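Local coordinates for putative uronate isomerase (Thermotoga maritima, PDB 4NAR), which probably belongs to the lactate racemase family and may interconvert the two enantiomers of a small hydroxy acid, although its true reaction remains uncertain, at residues I145-T151 against R217-M223; F159-I165 against F245-Y249; R325-H330 against A388-G392; V356-G360 against F371-V375. One frame throughout, in Å; residues are numbered along the deposited sequence.

Interaction 1 (I145-T151 against R217-M223); sequences IFFINGT and RSFTLNM. With ACT (acetate ion), chain E.
Six parallel pairs, from Ile145 with Ser218 to Gly150 with Met223, hold strands 145-150 and 217-223 together inside a mixed sheet. Ile145, Phe147 and Asn149 each give a backbone N-H to the second strand and take one back at the carbonyl. Asn149 carries the polar end of this seam. Its CB lies 3.4 Å from OXT of an acetate ion, probably from the crystallisation liquor; Gly150 N binds the same oxygen. With chi1 at 52°, CG stands between the backbone N and the carbonyl carbon, and the amide turns in toward strand 217-223. There ND2 donates, within the amide plane and along a straight line, to Thr220 OG1 at 3.0 Å, and more weakly to Phe147 O. OD1 accepts from the backbone N of Gly162 and also packs over the amide of Asn222, 3.0 Å from its CG, the two amide planes 65° apart. Beyond it, Thr151 OG1, also bonded to Ser160 O, lies 2.7 Å from Asn222 OD1. On the other face the rings of Phe146 and Phe219 lie side by side, near parallel (16°) but slid apart, touching at Phe146 CE2 and Phe219 CD2 (3.5 Å), while Leu221 CD1 sits 3.9 Å from Phe146 CB. The selenomethionine Met223 bends its CE to 3.9 Å from Ile148 CG2; bare Gly150 suits this place because a CB would crowd that methyl. This face is thus apolar, whereas the first passes from apolar at Ile145 and Phe147 to polar at Asn149, which binds the loop backbone at Gly162.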
loop_
_atom_site.group_PDB
_atom_site.type_symbol
_atom_site.label_atom_id
_atom_site.label_comp_id
_atom_site.label_asym_id
_atom_site.label_seq_id
_atom_site.Cartn_x
_atom_site.Cartn_y
_atom_site.Cartn_z
ATOM N N ILE A 145 17.471 6.485 11.715
ATOM C CA ILE A 145 16.506 6.429 10.636
ATOM C C ILE A 145 15.148 6.114 11.240
ATOM O O ILE A 145 14.989 5.115 11.951
ATOM C CB ILE A 145 16.863 5.355 9.619
ATOM C CG1 ILE A 145 18.306 5.544 9.145
ATOM C CG2 ILE A 145 15.900 5.429 8.438
ATOM C CD1 ILE A 145 18.708 4.616 8.005
ATOM N N PHE A 146 14.173 6.971 10.955
ATOM C CA PHE A 146 12.844 6.849 11.524
ATOM C C PHE A 146 11.888 6.495 10.418
ATOM O O PHE A 146 11.759 7.227 9.443
ATOM C CB PHE A 146 12.435 8.179 12.142
ATOM C CG PHE A 146 13.426 8.697 13.145
ATOM C CD1 PHE A 146 14.377 9.633 12.775
ATOM C CD2 PHE A 146 13.415 8.231 14.461
ATOM C CE1 PHE A 146 15.302 10.114 13.703
ATOM C CE2 PHE A 146 14.333 8.700 15.387
ATOM C CZ PHE A 146 15.278 9.648 15.009
ATOM N N PHE A 147 11.231 5.360 10.548
ATOM C CA PHE A 147 10.267 4.955 9.549
ATOM C C PHE A 147 8.864 5.179 10.131
ATOM O O PHE A 147 8.434 4.442 11.029
ATOM C CB PHE A 147 10.436 3.472 9.213
ATOM C CG PHE A 147 11.790 3.103 8.645
ATOM C CD1 PHE A 147 11.956 2.911 7.272
ATOM C CD2 PHE A 147 12.894 2.899 9.490
ATOM C CE1 PHE A 147 13.208 2.537 6.740
ATOM C CE2 PHE A 147 14.139 2.530 8.973
ATOM C CZ PHE A 147 14.295 2.342 7.599
ATOM N N ILE A 148 8.156 6.192 9.638
ATOM C CA ILE A 148 6.784 6.432 10.074
ATOM C C ILE A 148 5.865 5.676 9.114
ATOM O O ILE A 148 5.634 6.094 7.966
ATOM C CB ILE A 148 6.433 7.939 10.071
ATOM C CG1 ILE A 148 7.507 8.734 10.827
ATOM C CG2 ILE A 148 5.050 8.165 10.675
ATOM C CD1 ILE A 148 7.346 10.248 10.728
ATOM N N ASN A 149 5.353 4.540 9.566
ATOM C CA ASN A 149 4.527 3.703 8.700
ATOM C C ASN A 149 3.107 3.599 9.267
ATOM O O ASN A 149 2.849 4.048 10.382
ATOM C CB ASN A 149 5.182 2.324 8.553
ATOM C CG ASN A 149 5.522 1.690 9.910
ATOM O OD1 ASN A 149 4.772 0.845 10.407
ATOM N ND2 ASN A 149 6.663 2.090 10.506
ATOM N N GLY A 150 2.185 3.010 8.517
ATOM C CA GLY A 150 0.810 2.918 8.971
ATOM C C GLY A 150 0.182 1.581 8.633
ATOM O O GLY A 150 0.445 1.005 7.549
ATOM N N THR A 151 -0.670 1.095 9.543
ATOM C CA THR A 151 -1.202 -0.266 9.429
ATOM C C THR A 151 -2.708 -0.308 9.184
ATOM O O THR A 151 -3.504 0.259 9.952
ATOM C CB THR A 151 -0.836 -1.141 10.655
ATOM O OG1 THR A 151 0.591 -1.309 10.725
ATOM C CG2 THR A 151 -1.510 -2.505 10.572
ATOM N N ARG A 217 20.936 3.651 13.956
ATOM C CA ARG A 217 19.842 3.076 14.747
ATOM C C ARG A 217 18.529 3.259 13.979
ATOM O O ARG A 217 18.265 4.345 13.452
ATOM C CB ARG A 217 19.724 3.763 16.110
ATOM C CG ARG A 217 20.930 3.588 17.039
ATOM C CD ARG A 217 20.655 4.250 18.393
ATOM N NE ARG A 217 19.568 3.587 19.120
ATOM C CZ ARG A 217 19.068 4.008 20.281
ATOM N NH1 ARG A 217 19.544 5.113 20.856
ATOM N NH2 ARG A 217 18.081 3.324 20.862
ATOM N N SER A 218 17.707 2.211 13.923
ATOM C CA SER A 218 16.478 2.233 13.117
ATOM C C SER A 218 15.195 2.176 13.936
ATOM O O SER A 218 14.994 1.247 14.718
ATOM C CB SER A 218 16.460 1.042 12.161
ATOM O OG SER A 218 17.384 1.248 11.117
ATOM N N PHE A 219 14.288 3.118 13.717
ATOM C CA PHE A 219 13.055 3.103 14.484
ATOM C C PHE A 219 11.838 2.900 13.629
ATOM O O PHE A 219 11.765 3.374 12.498
ATOM C CB PHE A 219 12.933 4.371 15.325
ATOM C CG PHE A 219 14.097 4.562 16.253
ATOM C CD1 PHE A 219 14.139 3.894 17.477
ATOM C CD2 PHE A 219 15.191 5.336 15.871
ATOM C CE1 PHE A 219 15.241 4.029 18.332
ATOM C CE2 PHE A 219 16.305 5.481 16.723
ATOM C CZ PHE A 219 16.329 4.822 17.953
ATOM N N THR A 220 10.895 2.148 14.168
ATOM C CA THR A 220 9.590 2.055 13.557
ATOM C C THR A 220 8.606 2.853 14.395
ATOM O O THR A 220 8.576 2.752 15.631
ATOM C CB THR A 220 9.099 0.597 13.391
ATOM O OG1 THR A 220 7.760 0.614 12.882
ATOM C CG2 THR A 220 9.128 -0.182 14.731
ATOM N N LEU A 221 7.840 3.692 13.717
ATOM C CA LEU A 221 6.788 4.462 14.349
ATOM C C LEU A 221 5.519 4.053 13.596
ATOM O O LEU A 221 5.183 4.625 12.552
ATOM C CB LEU A 221 7.097 5.965 14.252
ATOM C CG LEU A 221 8.437 6.373 14.893
ATOM C CD1 LEU A 221 9.612 6.247 13.933
ATOM C CD2 LEU A 221 8.393 7.782 15.478
ATOM N N ASN A 222 4.864 3.012 14.112
ATOM C CA ASN A 222 3.786 2.314 13.420
ATOM C C ASN A 222 2.421 2.878 13.858
ATOM O O ASN A 222 1.965 2.662 14.990
ATOM C CB ASN A 222 3.892 0.810 13.710
ATOM C CG ASN A 222 3.087 -0.051 12.730
ATOM O OD1 ASN A 222 2.099 0.408 12.132
ATOM N ND2 ASN A 222 3.515 -1.309 12.556
HETATM N N MSE A 223 1.788 3.618 12.956
HETATM C CA MSE A 223 0.528 4.288 13.243
HETATM C C MSE A 223 -0.675 3.382 13.014
HETATM O O MSE A 223 -0.672 2.528 12.117
HETATM C CB MSE A 223 0.371 5.498 12.326
HETATM C CG MSE A 223 1.366 6.631 12.563
HETATM SE SE MSE A 223 1.161 7.985 11.168
HETATM C CE MSE A 223 1.519 6.916 9.585
HETATM C C ACT E . 3.394 1.480 4.613
HETATM O O ACT E . 2.836 0.378 4.465
HETATM O OXT ACT E . 3.337 1.931 5.770
HETATM C CH3 ACT E . 4.070 2.187 3.468
#

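Interaction 2 (F159-I165 against F245-Y249). With ACT (acetate ion), chain E; SO4 (sulfate ion), chain C.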
loop_
_atom_site.group_PDB
_atom_site.type_symbol
_atom_site.label_atom_id
_atom_site.label_comp_id
_atom_site.label_asym_id
_atom_site.label_seq_id
_atom_site.Cartn_x
_atom_site.Cartn_y
_atom_site.Cartn_z
ATOM N N PHE A 159 -1.799 -6.974 5.848
ATOM C CA PHE A 159 -1.929 -5.659 6.468
ATOM C C PHE A 159 -0.798 -4.794 5.920
ATOM O O PHE A 159 0.213 -5.335 5.466
ATOM C CB PHE A 159 -1.799 -5.766 7.999
ATOM C CG PHE A 159 -3.034 -6.318 8.675
ATOM C CD1 PHE A 159 -4.082 -5.463 9.038
ATOM C CD2 PHE A 159 -3.171 -7.698 8.918
ATOM C CE1 PHE A 159 -5.247 -5.966 9.647
ATOM C CE2 PHE A 159 -4.341 -8.210 9.537
ATOM C CZ PHE A 159 -5.377 -7.342 9.895
ATOM N N SER A 160 -0.956 -3.469 5.956
ATOM C CA SER A 160 0.153 -2.562 5.628
ATOM C C SER A 160 0.930 -2.225 6.899
ATOM O O SER A 160 0.563 -2.663 7.991
ATOM C CB SER A 160 -0.351 -1.267 4.991
ATOM O OG SER A 160 -1.271 -0.621 5.861
ATOM N N GLY A 161 2.003 -1.450 6.766
ATOM C CA GLY A 161 2.783 -1.047 7.926
ATOM C C GLY A 161 3.992 -1.923 8.179
ATOM O O GLY A 161 4.266 -2.871 7.429
ATOM N N GLY A 162 4.715 -1.612 9.248
ATOM C CA GLY A 162 5.966 -2.298 9.510
ATOM C C GLY A 162 6.889 -2.293 8.299
ATOM O O GLY A 162 7.061 -1.260 7.633
ATOM N N LEU A 163 7.467 -3.457 7.999
ATOM C CA LEU A 163 8.462 -3.545 6.935
ATOM C C LEU A 163 7.894 -3.284 5.528
ATOM O O LEU A 163 8.654 -3.188 4.554
ATOM C CB LEU A 163 9.190 -4.887 7.013
ATOM C CG LEU A 163 10.043 -4.984 8.285
ATOM C CD1 LEU A 163 10.487 -6.440 8.554
ATOM C CD2 LEU A 163 11.257 -4.031 8.171
ATOM N N LYS A 164 6.573 -3.143 5.412
ATOM C CA LYS A 164 6.014 -2.819 4.108
ATOM C C LYS A 164 6.509 -1.436 3.632
ATOM O O LYS A 164 6.607 -1.169 2.428
ATOM C CB LYS A 164 4.483 -2.885 4.088
ATOM C CG LYS A 164 3.931 -2.925 2.651
ATOM C CD LYS A 164 2.532 -2.284 2.519
ATOM C CE LYS A 164 1.971 -2.391 1.075
ATOM N NZ LYS A 164 2.300 -1.191 0.223
ATOM N N ILE A 165 6.842 -0.564 4.579
ATOM C CA ILE A 165 7.415 0.711 4.209
ATOM C C ILE A 165 8.806 0.558 3.573
ATOM O O ILE A 165 9.228 1.411 2.786
ATOM C CB ILE A 165 7.472 1.677 5.399
ATOM C CG1 ILE A 165 7.863 3.082 4.915
ATOM C CG2 ILE A 165 8.436 1.171 6.462
ATOM C CD1 ILE A 165 7.487 4.199 5.887
ATOM N N PHE A 245 10.318 -3.843 14.372
ATOM C CA PHE A 245 9.378 -3.677 13.273
ATOM C C PHE A 245 8.330 -4.780 13.349
ATOM O O PHE A 245 7.131 -4.528 13.183
ATOM C CB PHE A 245 10.108 -3.773 11.937
ATOM C CG PHE A 245 10.385 -2.450 11.293
ATOM C CD1 PHE A 245 11.608 -1.805 11.478
ATOM C CD2 PHE A 245 9.428 -1.856 10.471
ATOM C CE1 PHE A 245 11.861 -0.585 10.867
ATOM C CE2 PHE A 245 9.677 -0.631 9.849
ATOM C CZ PHE A 245 10.893 -0.003 10.038
ATOM N N LEU A 246 8.809 -6.003 13.584
ATOM C CA LEU A 246 7.954 -7.181 13.749
ATOM C C LEU A 246 6.960 -7.043 14.915
ATOM O O LEU A 246 5.766 -7.298 14.745
ATOM C CB LEU A 246 8.820 -8.442 13.908
ATOM C CG LEU A 246 9.131 -9.234 12.623
ATOM C CD1 LEU A 246 9.153 -8.357 11.376
ATOM C CD2 LEU A 246 10.448 -10.014 12.726
ATOM N N ARG A 247 7.447 -6.634 16.087
ATOM C CA ARG A 247 6.584 -6.447 17.262
ATOM C C ARG A 247 5.512 -5.365 17.046
ATOM O O ARG A 247 4.319 -5.599 17.266
ATOM C CB ARG A 247 7.420 -6.081 18.493
ATOM C CG ARG A 247 8.290 -7.221 19.048
ATOM C CD ARG A 247 8.929 -6.806 20.381
ATOM N NE ARG A 247 9.885 -5.717 20.186
ATOM C CZ ARG A 247 11.186 -5.904 19.972
ATOM N NH1 ARG A 247 11.686 -7.136 19.950
ATOM N NH2 ARG A 247 11.993 -4.864 19.791
ATOM N N ALA A 248 5.959 -4.181 16.622
ATOM C CA ALA A 248 5.066 -3.048 16.372
ATOM C C ALA A 248 4.000 -3.384 15.331
ATOM O O ALA A 248 2.827 -2.999 15.492
ATOM C CB ALA A 248 5.864 -1.803 15.952
ATOM N N TYR A 249 4.405 -4.110 14.285
ATOM C CA TYR A 249 3.477 -4.581 13.237
ATOM C C TYR A 249 2.415 -5.543 13.768
ATOM O O TYR A 249 1.249 -5.473 13.361
ATOM C CB TYR A 249 4.239 -5.261 12.085
ATOM C CG TYR A 249 3.371 -6.002 11.076
ATOM C CD1 TYR A 249 2.574 -5.310 10.177
ATOM C CD2 TYR A 249 3.356 -7.389 11.029
ATOM C CE1 TYR A 249 1.783 -5.979 9.250
ATOM C CE2 TYR A 249 2.569 -8.075 10.107
ATOM C CZ TYR A 249 1.787 -7.368 9.217
ATOM O OH TYR A 249 1.006 -8.051 8.297
HETATM C C ACT E . 3.394 1.480 4.613
HETATM O O ACT E . 2.836 0.378 4.465
HETATM O OXT ACT E . 3.337 1.931 5.770
HETATM C CH3 ACT E . 4.070 2.187 3.468
HETATM S S SO4 C . -0.475 1.030 -0.421
HETATM O O1 SO4 C . 0.086 0.499 0.839
HETATM O O2 SO4 C . 0.369 2.138 -0.906
HETATM O O3 SO4 C . -0.549 0.006 -1.477
HETATM O O4 SO4 C . -1.822 1.528 -0.122
HETATM O O HOH W 1 6.924 -5.488 10.001
#
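This is a buried, largely apolar contact in which Phe245, Leu246 and Tyr249 of helix 241-259 pack against the glycine-bearing loop 159-165, with no direct hydrogen bond between them. Leu163 lays its CD2 over one face of the Phe245 ring, a CH-pi contact 3.8 Å from the ring centroid, while its other methyl, CD1, meets Leu246 CD1 at 3.7 Å. The edge of the same ring takes the loop itself: Phe245 CD2 lies 3.4 Å from Gly162 C, and Ile165 CG2 approaches CE2. With an alanine here in place of Phe245, Leu163 CD2 would probably lose the surface it rests on, and a gap would be likely to open beside Gly162 and Ile165. Tyr249 has CG anti to its own N (chi1 170°), which lays the ring along the loop; Ser160 O meets its edge, 3.8 Å from CE1, and Phe159 CB touches OH, whose hydrogen bond goes to Val195 O. Glycine suits position 162 because a CB would clash with Tyr249 CB. A water accepts from Leu163 N (2.9 Å) and donates weakly to Phe245 O. Elsewhere the loop binds two ions probably taken from the crystallisation liquor: Gly161 N holds acetate O at 3.1 Å, and Lys164 NZ holds sulfate O1 at 2.9 Å, Arg41 gripping both. Helix 198-213 packs on Leu163 through Ile203, Ser207 and Phe211; strand 217-227 lies against helix 241-259, with Thr220 touching Phe245 and Ala248, and Phe147 of strand 144-150 meets the Phe245 ring edge-to-face.

Interaction 3 (R325-H330 against A388-G392); sequences REIGYH and AVNLG
Tyr329 lies alongside Val389 and crosses Leu391, joining the end of helix 318-327 to the Schellman motif that ends helix 383-388. In that motif Asn390 is the C-prime residue, with positive phi, a conformation asparagine adopts more readily than most residues with a side chain. Gly328 likewise leaves its helix with positive phi, where glycine is at ease. One face of the Tyr329 ring receives Leu391 CD2, off centre toward the rim and 3.4 Å from CD2 of the ring; Leu391 CD1 reaches back to Tyr329 CB at 3.5 Å. Val389 O comes to the ring's edge, in its plane, and Val389 CG2 runs beside Tyr329 CD2 at 3.9 Å. Tyr329 CG is anti to the carbonyl carbon (chi1 -69°), which brings the ring up beside the valine. With an alanine in its place, Leu391 would probably lose the ring face beneath its methyls, and His352 NE2, bonded to the tyrosine hydroxyl, would be left without that mate. Two hydrogen bonds hold the backbone of Tyr329. Its N donates to Val389 O at 2.8 Å, whereas Asn390 ND2 reaches Tyr329 O at 2.9 Å along the C=O axis and within its own amide plane. That amide also lies near the His330 ring, their planes 22° apart; His330 bonds to Glu369 through ND1 and stacks on Tyr334. At the solvent side, the aliphatic part of Arg325 completes the join, with its CG 3.9 Å from Val389 CG1.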
loop_
_atom_site.group_PDB
_atom_site.type_symbol
_atom_site.label_atom_id
_atom_site.label_comp_id
_atom_site.label_asym_id
_atom_site.label_seq_id
_atom_site.Cartn_x
_atom_site.Cartn_y
_atom_site.Cartn_z
ATOM N N ARG A 325 -3.098 -1.601 -19.987
ATOM C CA ARG A 325 -3.984 -1.549 -21.151
ATOM C C ARG A 325 -3.762 -2.708 -22.140
ATOM O O ARG A 325 -4.710 -3.159 -22.782
ATOM C CB ARG A 325 -3.852 -0.202 -21.874
ATOM C CG ARG A 325 -4.516 0.970 -21.151
ATOM C CD ARG A 325 -4.373 2.302 -21.920
ATOM N NE ARG A 325 -3.104 2.980 -21.636
ATOM C CZ ARG A 325 -2.099 3.134 -22.506
ATOM N NH1 ARG A 325 -2.205 2.660 -23.742
ATOM N NH2 ARG A 325 -0.988 3.773 -22.138
ATOM N N GLU A 326 -2.521 -3.185 -22.268
ATOM C CA GLU A 326 -2.237 -4.351 -23.111
ATOM C C GLU A 326 -2.994 -5.598 -22.642
ATOM O O GLU A 326 -3.764 -6.202 -23.401
ATOM C CB GLU A 326 -0.736 -4.656 -23.139
ATOM C CG GLU A 326 -0.032 -4.264 -24.437
ATOM C CD GLU A 326 1.395 -3.741 -24.213
ATOM O OE1 GLU A 326 2.137 -4.338 -23.385
ATOM O OE2 GLU A 326 1.769 -2.729 -24.865
ATOM N N ILE A 327 -2.768 -5.991 -21.394
ATOM C CA ILE A 327 -3.372 -7.213 -20.889
ATOM C C ILE A 327 -4.857 -7.027 -20.503
ATOM O O ILE A 327 -5.667 -7.938 -20.686
ATOM C CB ILE A 327 -2.542 -7.813 -19.713
ATOM C CG1 ILE A 327 -2.952 -9.265 -19.437
ATOM C CG2 ILE A 327 -2.611 -6.927 -18.442
ATOM C CD1 ILE A 327 -2.311 -9.832 -18.189
ATOM N N GLY A 328 -5.212 -5.853 -19.978
ATOM C CA GLY A 328 -6.576 -5.613 -19.526
ATOM C C GLY A 328 -6.931 -6.431 -18.285
ATOM O O GLY A 328 -6.109 -7.210 -17.752
ATOM N N TYR A 329 -8.169 -6.282 -17.822
ATOM C CA TYR A 329 -8.552 -6.852 -16.533
ATOM C C TYR A 329 -9.258 -8.197 -16.654
ATOM O O TYR A 329 -10.337 -8.296 -17.235
ATOM C CB TYR A 329 -9.392 -5.843 -15.755
ATOM C CG TYR A 329 -8.592 -4.640 -15.284
ATOM C CD1 TYR A 329 -7.983 -4.637 -14.025
ATOM C CD2 TYR A 329 -8.444 -3.515 -16.088
ATOM C CE1 TYR A 329 -7.247 -3.536 -13.578
ATOM C CE2 TYR A 329 -7.722 -2.409 -15.650
ATOM C CZ TYR A 329 -7.121 -2.427 -14.388
ATOM O OH TYR A 329 -6.388 -1.344 -13.934
ATOM N N HIS A 330 -8.648 -9.227 -16.073
ATOM C CA HIS A 330 -9.109 -10.598 -16.244
ATOM C C HIS A 330 -8.884 -11.431 -14.987
ATOM O O HIS A 330 -8.180 -10.999 -14.069
ATOM C CB HIS A 330 -8.341 -11.258 -17.388
ATOM C CG HIS A 330 -8.477 -10.554 -18.705
ATOM N ND1 HIS A 330 -9.441 -10.891 -19.627
ATOM C CD2 HIS A 330 -7.757 -9.541 -19.257
ATOM C CE1 HIS A 330 -9.314 -10.119 -20.699
ATOM N NE2 HIS A 330 -8.305 -9.291 -20.495
ATOM N N ALA A 388 -12.245 -1.359 -23.486
ATOM C CA ALA A 388 -10.951 -1.754 -24.049
ATOM C C ALA A 388 -10.110 -2.566 -23.057
ATOM O O ALA A 388 -9.389 -3.480 -23.458
ATOM C CB ALA A 388 -10.169 -0.516 -24.520
ATOM N N VAL A 389 -10.211 -2.240 -21.765
ATOM C CA VAL A 389 -9.426 -2.936 -20.735
ATOM C C VAL A 389 -10.313 -3.901 -19.969
ATOM O O VAL A 389 -9.953 -4.369 -18.872
ATOM C CB VAL A 389 -8.723 -1.945 -19.758
ATOM C CG1 VAL A 389 -7.785 -1.024 -20.539
ATOM C CG2 VAL A 389 -9.758 -1.113 -18.924
ATOM N N ASN A 390 -11.483 -4.179 -20.550
ATOM C CA ASN A 390 -12.395 -5.202 -20.018
ATOM C C ASN A 390 -13.114 -4.815 -18.701
ATOM O O ASN A 390 -13.503 -5.681 -17.898
ATOM C CB ASN A 390 -11.666 -6.540 -19.862
ATOM C CG ASN A 390 -12.585 -7.726 -20.058
ATOM O OD1 ASN A 390 -13.485 -7.694 -20.915
ATOM N ND2 ASN A 390 -12.378 -8.786 -19.253
ATOM N N LEU A 391 -13.312 -3.517 -18.507
ATOM C CA LEU A 391 -14.029 -3.006 -17.341
ATOM C C LEU A 391 -15.350 -2.320 -17.758
ATOM O O LEU A 391 -15.501 -1.893 -18.910
ATOM C CB LEU A 391 -13.134 -2.020 -16.578
ATOM C CG LEU A 391 -12.466 -2.490 -15.274
ATOM C CD1 LEU A 391 -12.254 -3.991 -15.224
ATOM C CD2 LEU A 391 -11.142 -1.733 -14.991
ATOM N N GLY A 392 -16.292 -2.203 -16.820
ATOM C CA GLY A 392 -17.538 -1.500 -17.075
ATOM C C GLY A 392 -17.389 0.013 -16.987
ATOM O O GLY A 392 -16.314 0.520 -16.625
#

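Interaction 4 (V356-G360 against F371-V375); sequences VRGAG and FEFDV
Arg357 sends NH1 to Phe373 O in a straight bond of 2.8 Å, with the oxygen in the guanidinium plane, while NH2 makes only a weak bond to the same oxygen. A backbone bond joins Glu372 N to Ala359 O at 3.1 Å. Asp374 OD2 adds a long salt bridge to Arg357 NH2 (3.9 Å) that works through charge alone, since it lies well out of the guanidinium plane. That plane lies flat on the Phe371 ring, CZ 3.8 Å from the ring centroid and the planes 16° apart, a stacked cation-pi pair; Val375 N covers the opposite face. Arg357 CG, anti to the backbone N (chi1 -163°), lies 3.3 Å from Phe371 CE2, and the bend at chi2 (63°) then turns the guanidinium over the ring. Arginine suits this place because it can bond in its plane and stack on its face at once. Glycine suits 358, where a CB would run into Phe373 CZ, and 360, where one would clash with Phe371 CD2; Gly360 and Phe371 form an antiparallel non-hydrogen-bonded pair. Farther in, Val356 CG1 meets Val375 CG1 at 4.1 Å. The contact packs the end of helix 347-357 on strand 373-379 of the parallel sheet; strand 302-308 backs it through Ile304 and Ile306, helix 287-290 touches Val356 and Phe373, and Tyr329 packs on Val356 and Arg357.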
loop_
_atom_site.group_PDB
_atom_site.type_symbol
_atom_site.label_atom_id
_atom_site.label_comp_id
_atom_site.label_asym_id
_atom_site.label_seq_id
_atom_site.Cartn_x
_atom_site.Cartn_y
_atom_site.Cartn_z
ATOM N N VAL A 356 -7.882 -6.505 -9.152
ATOM C CA VAL A 356 -9.042 -5.689 -9.469
ATOM C C VAL A 356 -10.235 -6.522 -9.976
ATOM O O VAL A 356 -11.365 -6.372 -9.470
ATOM C CB VAL A 356 -8.719 -4.603 -10.506
ATOM C CG1 VAL A 356 -10.011 -3.882 -10.937
ATOM C CG2 VAL A 356 -7.685 -3.607 -9.956
ATOM N N ARG A 357 -9.988 -7.405 -10.947
ATOM C CA ARG A 357 -11.090 -8.095 -11.625
ATOM C C ARG A 357 -11.829 -9.090 -10.721
ATOM O O ARG A 357 -13.052 -9.268 -10.840
ATOM C CB ARG A 357 -10.637 -8.779 -12.924
ATOM C CG ARG A 357 -11.813 -9.133 -13.818
ATOM C CD ARG A 357 -12.543 -7.854 -14.270
ATOM N NE ARG A 357 -13.846 -8.082 -14.914
ATOM C CZ ARG A 357 -14.983 -8.340 -14.257
ATOM N NH1 ARG A 357 -14.999 -8.436 -12.921
ATOM N NH2 ARG A 357 -16.117 -8.512 -14.935
ATOM N N GLY A 358 -11.088 -9.718 -9.810
ATOM C CA GLY A 358 -11.684 -10.665 -8.885
ATOM C C GLY A 358 -11.818 -12.079 -9.435
ATOM O O GLY A 358 -11.277 -12.413 -10.501
ATOM N N ALA A 359 -12.551 -12.910 -8.700
ATOM C CA ALA A 359 -12.760 -14.309 -9.056
ATOM C C ALA A 359 -13.473 -14.454 -10.395
ATOM O O ALA A 359 -14.293 -13.609 -10.770
ATOM C CB ALA A 359 -13.565 -15.018 -7.965
ATOM N N GLY A 360 -13.164 -15.543 -11.095
ATOM C CA GLY A 360 -13.795 -15.849 -12.367
ATOM C C GLY A 360 -13.313 -17.190 -12.889
ATOM O O GLY A 360 -12.420 -17.808 -12.299
ATOM N N PHE A 371 -17.409 -14.131 -14.698
ATOM C CA PHE A 371 -16.899 -13.471 -13.494
ATOM C C PHE A 371 -17.910 -13.487 -12.362
ATOM O O PHE A 371 -19.115 -13.368 -12.598
ATOM C CB PHE A 371 -16.498 -12.020 -13.800
ATOM C CG PHE A 371 -15.334 -11.900 -14.746
ATOM C CD1 PHE A 371 -15.534 -11.643 -16.101
ATOM C CD2 PHE A 371 -14.029 -12.067 -14.287
ATOM C CE1 PHE A 371 -14.446 -11.542 -16.984
ATOM C CE2 PHE A 371 -12.930 -11.974 -15.166
ATOM C CZ PHE A 371 -13.141 -11.709 -16.513
ATOM N N GLU A 372 -17.418 -13.602 -11.132
ATOM C CA GLU A 372 -18.293 -13.577 -9.971
ATOM C C GLU A 372 -19.019 -12.235 -9.795
ATOM O O GLU A 372 -20.173 -12.205 -9.360
ATOM C CB GLU A 372 -17.522 -13.950 -8.707
ATOM C CG GLU A 372 -17.519 -15.456 -8.416
ATOM C CD GLU A 372 -18.829 -15.928 -7.794
ATOM O OE1 GLU A 372 -19.456 -15.138 -7.044
ATOM O OE2 GLU A 372 -19.229 -17.088 -8.047
ATOM N N PHE A 373 -18.347 -11.132 -10.128
ATOM C CA PHE A 373 -18.978 -9.814 -10.046
ATOM C C PHE A 373 -18.493 -8.881 -11.155
ATOM O O PHE A 373 -17.524 -9.188 -11.847
ATOM C CB PHE A 373 -18.790 -9.181 -8.650
ATOM C CG PHE A 373 -17.356 -9.142 -8.175
ATOM C CD1 PHE A 373 -16.892 -10.081 -7.253
ATOM C CD2 PHE A 373 -16.472 -8.171 -8.650
ATOM C CE1 PHE A 373 -15.576 -10.061 -6.809
ATOM C CE2 PHE A 373 -15.139 -8.141 -8.212
ATOM C CZ PHE A 373 -14.695 -9.088 -7.286
ATOM N N ASP A 374 -19.168 -7.749 -11.327
ATOM C CA ASP A 374 -18.755 -6.751 -12.320
ATOM C C ASP A 374 -18.008 -5.589 -11.637
ATOM O O ASP A 374 -18.320 -5.223 -10.509
ATOM C CB ASP A 374 -19.971 -6.216 -13.080
ATOM C CG ASP A 374 -19.599 -5.535 -14.407
ATOM O OD1 ASP A 374 -20.527 -5.167 -15.170
ATOM O OD2 ASP A 374 -18.389 -5.367 -14.694
ATOM N N VAL A 375 -17.008 -5.039 -12.315
ATOM C CA VAL A 375 -16.269 -3.877 -11.810
ATOM C C VAL A 375 -16.448 -2.714 -12.768
ATOM O O VAL A 375 -16.090 -2.805 -13.955
ATOM C CB VAL A 375 -14.746 -4.148 -11.702
ATOM C CG1 VAL A 375 -14.020 -2.882 -11.223
ATOM C CG2 VAL A 375 -14.472 -5.346 -10.797
HETATM O O HOH W 2 -15.203 -11.212 -10.384
#

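How the interactions relate
Interactions 1 and 2 form one buried block, their centres about 8 Å apart: they share an acetate ion, and Gly150 O with Ser160 OG probably ties strand to loop. Interactions 3 and 4 lie on the opposite side of the chain's centre and are only partly buried; they touch each other, and Gly392 N probably bonds to Val375 O, adding strand 392-393 to the parallel sheet. Backbone pairing dominates interaction 1, deep in the mixed sheet, and apolar packing interaction 2, where a helix covers that sheet. In 325-330 against 388-392, helix ends meet through side chain and backbone, whereas 356-360 against 371-375 relies on a stacked arginine.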